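PDB 4HDT: 3-hydroxyisobutyryl-CoA hydrolase from Mycobacterium thermoresistibile, which probably hydrolyses 3-hydroxy-2-methylpropanoyl-CoA to 3-hydroxy-2-methylpropanoate and free CoA, and is a crotonase-like protein that carries zinc ions in this crystal. Local coordinates for residues A[8-13]-A[24-29]; A[28-33]-A[63-68]. All blocks are in the same frame, centred on the assembly; numbering follows the deposited sequence. Where two conformers were deposited one is given.

Contact 1 of 2, residues A[8-13]-A[24-29]; sequences NEDVLV and LNRPKA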
loop_
_atom_site.group_PDB
_atom_site.type_symbol
_atom_site.label_atom_id
_atom_site.label_comp_id
_atom_site.label_asym_id
_atom_site.label_seq_id
_atom_site.Cartn_x
_atom_site.Cartn_y
_atom_site.Cartn_z
ATOM N N ASN A 8 0.413 26.121 4.993
ATOM C CA ASN A 8 -0.486 25.108 4.370
ATOM C C ASN A 8 -0.930 24.081 5.402
ATOM O O ASN A 8 -0.129 23.658 6.247
ATOM C CB ASN A 8 0.213 24.363 3.221
ATOM C CG ASN A 8 -0.758 23.561 2.357
ATOM O OD1 ASN A 8 -1.576 24.134 1.616
ATOM N ND2 ASN A 8 -0.669 22.230 2.439
ATOM N N GLU A 9 -2.197 23.702 5.344
ATOM C CA GLU A 9 -2.685 22.613 6.158
ATOM C C GLU A 9 -2.531 21.352 5.316
ATOM O O GLU A 9 -3.248 21.193 4.334
ATOM C CB GLU A 9 -4.167 22.782 6.488
ATOM C CG GLU A 9 -4.484 23.951 7.398
ATOM C CD GLU A 9 -4.090 23.700 8.837
ATOM O OE1 GLU A 9 -3.761 22.559 9.169
ATOM O OE2 GLU A 9 -4.113 24.671 9.622
ATOM N N ASP A 10 -1.614 20.483 5.701
ATOM C CA ASP A 10 -1.306 19.304 4.855
ATOM C C ASP A 10 -2.409 18.258 4.839
ATOM O O ASP A 10 -2.418 17.348 3.956
ATOM C CB ASP A 10 0.026 18.687 5.238
ATOM C CG ASP A 10 1.203 19.595 4.919
ATOM O OD1 ASP A 10 1.045 20.553 4.115
ATOM O OD2 ASP A 10 2.310 19.317 5.414
ATOM N N VAL A 11 -3.330 18.349 5.796
ATOM C CA VAL A 11 -4.621 17.599 5.690
ATOM C C VAL A 11 -5.723 18.625 5.947
ATOM O O VAL A 11 -5.747 19.254 7.025
ATOM C CB VAL A 11 -4.767 16.472 6.721
ATOM C CG1 VAL A 11 -6.118 15.775 6.577
ATOM C CG2 VAL A 11 -3.632 15.496 6.637
ATOM N N LEU A 12 -6.629 18.788 4.989
ATOM C CA LEU A 12 -7.798 19.626 5.188
ATOM C C LEU A 12 -8.909 18.821 5.869
ATOM O O LEU A 12 -9.214 17.700 5.470
ATOM C CB LEU A 12 -8.284 20.266 3.875
ATOM C CG LEU A 12 -7.272 21.064 3.067
ATOM C CD1 LEU A 12 -7.798 21.261 1.645
ATOM C CD2 LEU A 12 -7.037 22.411 3.731
ATOM N N VAL A 13 -9.482 19.408 6.924
ATOM C CA VAL A 13 -10.488 18.733 7.740
ATOM C C VAL A 13 -11.775 19.546 7.811
ATOM O O VAL A 13 -11.743 20.768 8.048
ATOM C CB VAL A 13 -9.978 18.503 9.178
ATOM C CG1 VAL A 13 -11.039 17.815 10.050
ATOM C CG2 VAL A 13 -8.639 17.777 9.173
ATOM N N LEU A 24 -6.257 14.897 1.879
ATOM C CA LEU A 24 -4.806 14.972 1.869
ATOM C C LEU A 24 -4.417 16.165 0.979
ATOM O O LEU A 24 -5.024 16.344 -0.072
ATOM C CB LEU A 24 -4.219 13.713 1.258
ATOM C CG LEU A 24 -4.609 12.441 1.981
ATOM C CD1 LEU A 24 -3.928 11.294 1.307
ATOM C CD2 LEU A 24 -4.240 12.493 3.462
ATOM N N ASN A 25 -3.478 17.001 1.426
ATOM C CA ASN A 25 -3.304 18.317 0.772
ATOM C C ASN A 25 -1.840 18.714 0.648
ATOM O O ASN A 25 -1.426 19.773 1.126
ATOM C CB ASN A 25 -4.118 19.390 1.518
ATOM C CG ASN A 25 -4.118 20.728 0.813
ATOM O OD1 ASN A 25 -4.182 20.799 -0.436
ATOM N ND2 ASN A 25 -3.987 21.798 1.585
ATOM N N ARG A 26 -1.078 17.897 -0.058
ATOM C CA ARG A 26 0.238 18.279 -0.563
ATOM C C ARG A 26 0.257 17.953 -2.063
ATOM O O ARG A 26 0.987 17.076 -2.520
ATOM C CB ARG A 26 1.337 17.545 0.183
ATOM C CG ARG A 26 1.235 17.693 1.702
ATOM C CD ARG A 26 2.559 17.543 2.425
ATOM N NE ARG A 26 3.332 16.425 1.972
ATOM C CZ ARG A 26 4.657 16.333 1.999
ATOM N NH1 ARG A 26 5.219 15.217 1.550
ATOM N NH2 ARG A 26 5.409 17.297 2.534
ATOM N N PRO A 27 -0.582 18.647 -2.834
ATOM C CA PRO A 27 -0.725 18.178 -4.233
ATOM C C PRO A 27 0.545 18.260 -5.104
ATOM O O PRO A 27 0.685 17.461 -6.034
ATOM C CB PRO A 27 -1.837 19.058 -4.785
ATOM C CG PRO A 27 -1.885 20.241 -3.901
ATOM C CD PRO A 27 -1.535 19.713 -2.520
ATOM N N LYS A 28 1.447 19.201 -4.801
ATOM C CA LYS A 28 2.691 19.273 -5.564
ATOM C C LYS A 28 3.564 18.009 -5.349
ATOM O O LYS A 28 4.364 17.682 -6.241
ATOM C CB LYS A 28 3.457 20.553 -5.254
ATOM C CG LYS A 28 2.729 21.789 -5.749
ATOM C CD LYS A 28 3.373 23.092 -5.309
ATOM C CE LYS A 28 2.525 24.270 -5.754
ATOM N NZ LYS A 28 3.265 25.557 -5.622
ATOM N N ALA A 29 3.344 17.276 -4.243
ATOM C CA ALA A 29 4.024 16.005 -3.920
ATOM C C ALA A 29 3.087 14.775 -4.132
ATOM O O ALA A 29 3.321 13.703 -3.573
ATOM C CB ALA A 29 4.536 16.016 -2.481
HETATM O O HOH W 1 -4.481 24.658 0.720
HETATM O O HOH W 2 -2.136 22.965 -0.992
HETATM O O HOH W 3 4.624 19.762 3.903
#

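Contact 2 of 2, residues A[28-33]-A[63-68]; sequences KAINSL and GERGLC. With ZN (zinc ion), chain C.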
loop_
_atom_site.group_PDB
_atom_site.type_symbol
_atom_site.label_atom_id
_atom_site.label_comp_id
_atom_site.label_asym_id
_atom_site.label_seq_id
_atom_site.Cartn_x
_atom_site.Cartn_y
_atom_site.Cartn_z
ATOM N N LYS A 28 1.447 19.201 -4.801
ATOM C CA LYS A 28 2.691 19.273 -5.564
ATOM C C LYS A 28 3.564 18.009 -5.349
ATOM O O LYS A 28 4.364 17.682 -6.241
ATOM C CB LYS A 28 3.457 20.553 -5.254
ATOM C CG LYS A 28 2.729 21.789 -5.749
ATOM C CD LYS A 28 3.373 23.092 -5.309
ATOM C CE LYS A 28 2.525 24.270 -5.754
ATOM N NZ LYS A 28 3.265 25.557 -5.622
ATOM N N ALA A 29 3.344 17.276 -4.243
ATOM C CA ALA A 29 4.024 16.005 -3.920
ATOM C C ALA A 29 3.087 14.775 -4.132
ATOM O O ALA A 29 3.321 13.703 -3.573
ATOM C CB ALA A 29 4.536 16.016 -2.481
ATOM N N ILE A 30 2.005 14.985 -4.867
ATOM C CA ILE A 30 0.955 13.978 -5.042
ATOM C C ILE A 30 0.557 13.442 -3.677
ATOM O O ILE A 30 0.343 12.244 -3.450
ATOM C CB ILE A 30 1.287 12.882 -6.061
ATOM C CG1 ILE A 30 1.976 13.474 -7.306
ATOM C CG2 ILE A 30 0.010 12.177 -6.471
ATOM C CD1 ILE A 30 2.300 12.423 -8.361
ATOM N N ASN A 31 0.411 14.384 -2.753
ATOM C CA ASN A 31 -0.125 14.105 -1.432
ATOM C C ASN A 31 0.673 13.068 -0.626
ATOM O O ASN A 31 0.089 12.377 0.254
ATOM C CB ASN A 31 -1.616 13.761 -1.538
ATOM C CG ASN A 31 -2.412 14.839 -2.247
ATOM O OD1 ASN A 31 -2.247 16.041 -1.956
ATOM N ND2 ASN A 31 -3.365 14.432 -3.098
ATOM N N SER A 32 1.996 12.976 -0.853
ATOM C CA SER A 32 2.779 12.038 -0.050
ATOM C C SER A 32 2.636 12.316 1.469
ATOM O O SER A 32 2.542 13.463 1.886
ATOM C CB SER A 32 4.231 11.944 -0.481
ATOM O OG SER A 32 4.886 13.147 -0.309
ATOM N N LEU A 33 2.654 11.263 2.283
ATOM C CA LEU A 33 2.296 11.374 3.710
ATOM C C LEU A 33 3.491 11.755 4.558
ATOM O O LEU A 33 4.554 11.119 4.488
ATOM C CB LEU A 33 1.780 10.039 4.264
ATOM C CG LEU A 33 0.601 9.450 3.551
ATOM C CD1 LEU A 33 0.264 8.121 4.226
ATOM C CD2 LEU A 33 -0.585 10.379 3.642
ATOM N N GLY A 63 -5.979 18.045 -5.742
ATOM C CA GLY A 63 -5.402 17.975 -7.077
ATOM C C GLY A 63 -6.074 16.907 -7.930
ATOM O O GLY A 63 -7.201 16.463 -7.671
ATOM N N GLU A 64 -5.374 16.535 -8.986
ATOM C CA GLU A 64 -5.961 15.778 -10.075
ATOM C C GLU A 64 -5.215 14.483 -10.361
ATOM O O GLU A 64 -5.722 13.677 -11.094
ATOM C CB GLU A 64 -5.922 16.651 -11.342
ATOM C CG GLU A 64 -6.887 17.821 -11.330
ATOM C CD GLU A 64 -8.321 17.402 -11.421
ATOM O OE1 GLU A 64 -8.539 16.259 -11.909
ATOM O OE2 GLU A 64 -9.214 18.145 -10.963
ATOM N N ARG A 65 -3.996 14.308 -9.840
ATOM C CA ARG A 65 -3.112 13.209 -10.266
ATOM C C ARG A 65 -3.198 11.952 -9.414
ATOM O O ARG A 65 -2.736 10.904 -9.835
ATOM C CB ARG A 65 -1.659 13.685 -10.285
ATOM C CG ARG A 65 -1.404 14.829 -11.270
ATOM C CD ARG A 65 0.003 15.400 -11.144
ATOM N NE ARG A 65 1.004 14.458 -11.635
ATOM C CZ ARG A 65 2.299 14.475 -11.331
ATOM N NH1 ARG A 65 2.791 15.388 -10.484
ATOM N NH2 ARG A 65 3.100 13.559 -11.883
ATOM N N GLY A 66 -3.786 12.059 -8.232
ATOM C CA GLY A 66 -3.928 10.899 -7.384
ATOM C C GLY A 66 -4.233 11.168 -5.930
ATOM O O GLY A 66 -3.835 12.221 -5.385
ATOM N N LEU A 67 -4.848 10.185 -5.279
ATOM C CA LEU A 67 -5.041 10.281 -3.839
ATOM C C LEU A 67 -3.729 10.486 -3.089
ATOM O O LEU A 67 -3.607 11.391 -2.216
ATOM C CB LEU A 67 -5.677 8.991 -3.364
ATOM C CG LEU A 67 -5.853 8.932 -1.823
ATOM C CD1 LEU A 67 -6.652 10.055 -1.170
ATOM C CD2 LEU A 67 -6.433 7.608 -1.414
ATOM N N CYS A 68 -2.722 9.662 -3.385
ATOM C CA CYS A 68 -1.495 9.618 -2.547
ATOM C C CYS A 68 -0.447 8.686 -3.178
ATOM O O CYS A 68 -0.643 7.482 -3.243
ATOM C CB CYS A 68 -1.815 9.154 -1.115
ATOM S SG CYS A 68 -0.359 9.006 -0.061
HETATM ZN ZN ZN C . -10.291 15.504 -12.122
HETATM O O HOH W 4 -11.328 15.701 -10.386
#

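Contact 1 of 2, residues A[8-13]-A[24-29]
N25 meets the chain N-terminal to strand 11-16 with both its backbone and its amide. CG is anti to the N25 backbone N (chi1 -173°), which carries the amide across to the other segment. There N25 ND2 donates to E9 O at 2.9 Å, nearly in the amide plane of N25, while the backbone N of N25 reaches D10 O at 2.8 Å from above the carbonyl plane. N8 answers from its side: N8 ND2 lies 2.9 Å from N25 O, which it meets almost head-on (C=O...N 174°). N8 ND2 also donates to D10 OD1 (2.9 Å), so one amide nitrogen spans both segments. The two amide planes stand 44° apart, and two waters bridge them, one between N8 OD1 and N25 ND2, the other between N8 OD1 and N25 OD1. L12 CG and CD1 pack against the N25 amide, L12 CG 3.7 Å from N25 ND2. The D10 carboxylate packs along the aliphatic part of R26, D10 OD2 3.5 Å from R26 CD. The charged ends are joined through a water held by D10 OD2 and R26 NH2, while R26 NH1 turns to S32 and D72. V11 and L24 form an antiparallel non-hydrogen-bonded pair, V11 CG2 to L24 CD2 4.4 Å, facing helix 35-49 through V11. This is the open end of the β-hairpin formed by strands 11-16 and 19-24, at the edge of the crotonase-fold sheet.

Contact 2 of 2, residues A[28-33]-A[63-68]
N31 ND2 is gripped by three backbone carbonyls. N31 ND2 donates to L67 O at 3.2 Å. A weaker bond runs from N31 ND2 to G66 O, also at 3.2 Å, and a third from N31 ND2 to A62 O, just before the second segment. The L67 bond is far from ideal: the donor stands 56° out of the carbonyl plane, off the lone pairs, and the N-H...O angle is 140°. The amide is further fixed at its other end, where N31 OD1 accepts from R26 N, so its rotation is set by partners on both sides. N31 CB is 3.2 Å from L67 O, so the same carbonyl meets both the CB and the amide nitrogen.

N31 and I30 are the two central residues of a type I' turn, A29 to S32, both with positive phi, closed by S32 N to A29 O (3.1 Å). This turn brings I30 O to C68 CA in a CA-H...O contact of 3.3 Å, with 147° at the hydrogen. In one of the two conformers of R65, I30 CD1 lies 3.5 Å above the plane of the R65 guanidinium, over its centre, the two side chains crossing at about a right angle; this contact is probably not constant. C68 SG, anti to the backbone N, packs on L33 CG at 3.8 Å. G66 passes I30 CG2 with its O.

E64 faces elsewhere: E64 OE1 binds a zinc ion at 1.9 Å, with H192 and a water as further ligands. The contact joins two loops that follow sheet strands 19-24 and 56-61; in crotonases the loop after the second of these strands runs on to supply one N-H of the oxyanion hole, so the residues following C68 probably do so here.

Overall arrangement
Contacts 1 and 2 lie on the same side of the chain's centre, their centres 8 Å apart, and share K28 and A29: the loop after strand 19-24 leaves the hairpin of contact 1 and becomes the turn of contact 2. R26 connects them, with R26 O 2.8 Å from N31 N and R26 NH1 2.8 Å from S32 OG, both probable hydrogen bonds. L24 also packs against the second loop, L24 CD1 lying 3.5 Å from the carbonyl L67 O. The side chain of R26 is about 11 Å from a bound zinc ion, whereas in contact 2 the 63-68 loop itself supplies a ligand, E64, to another.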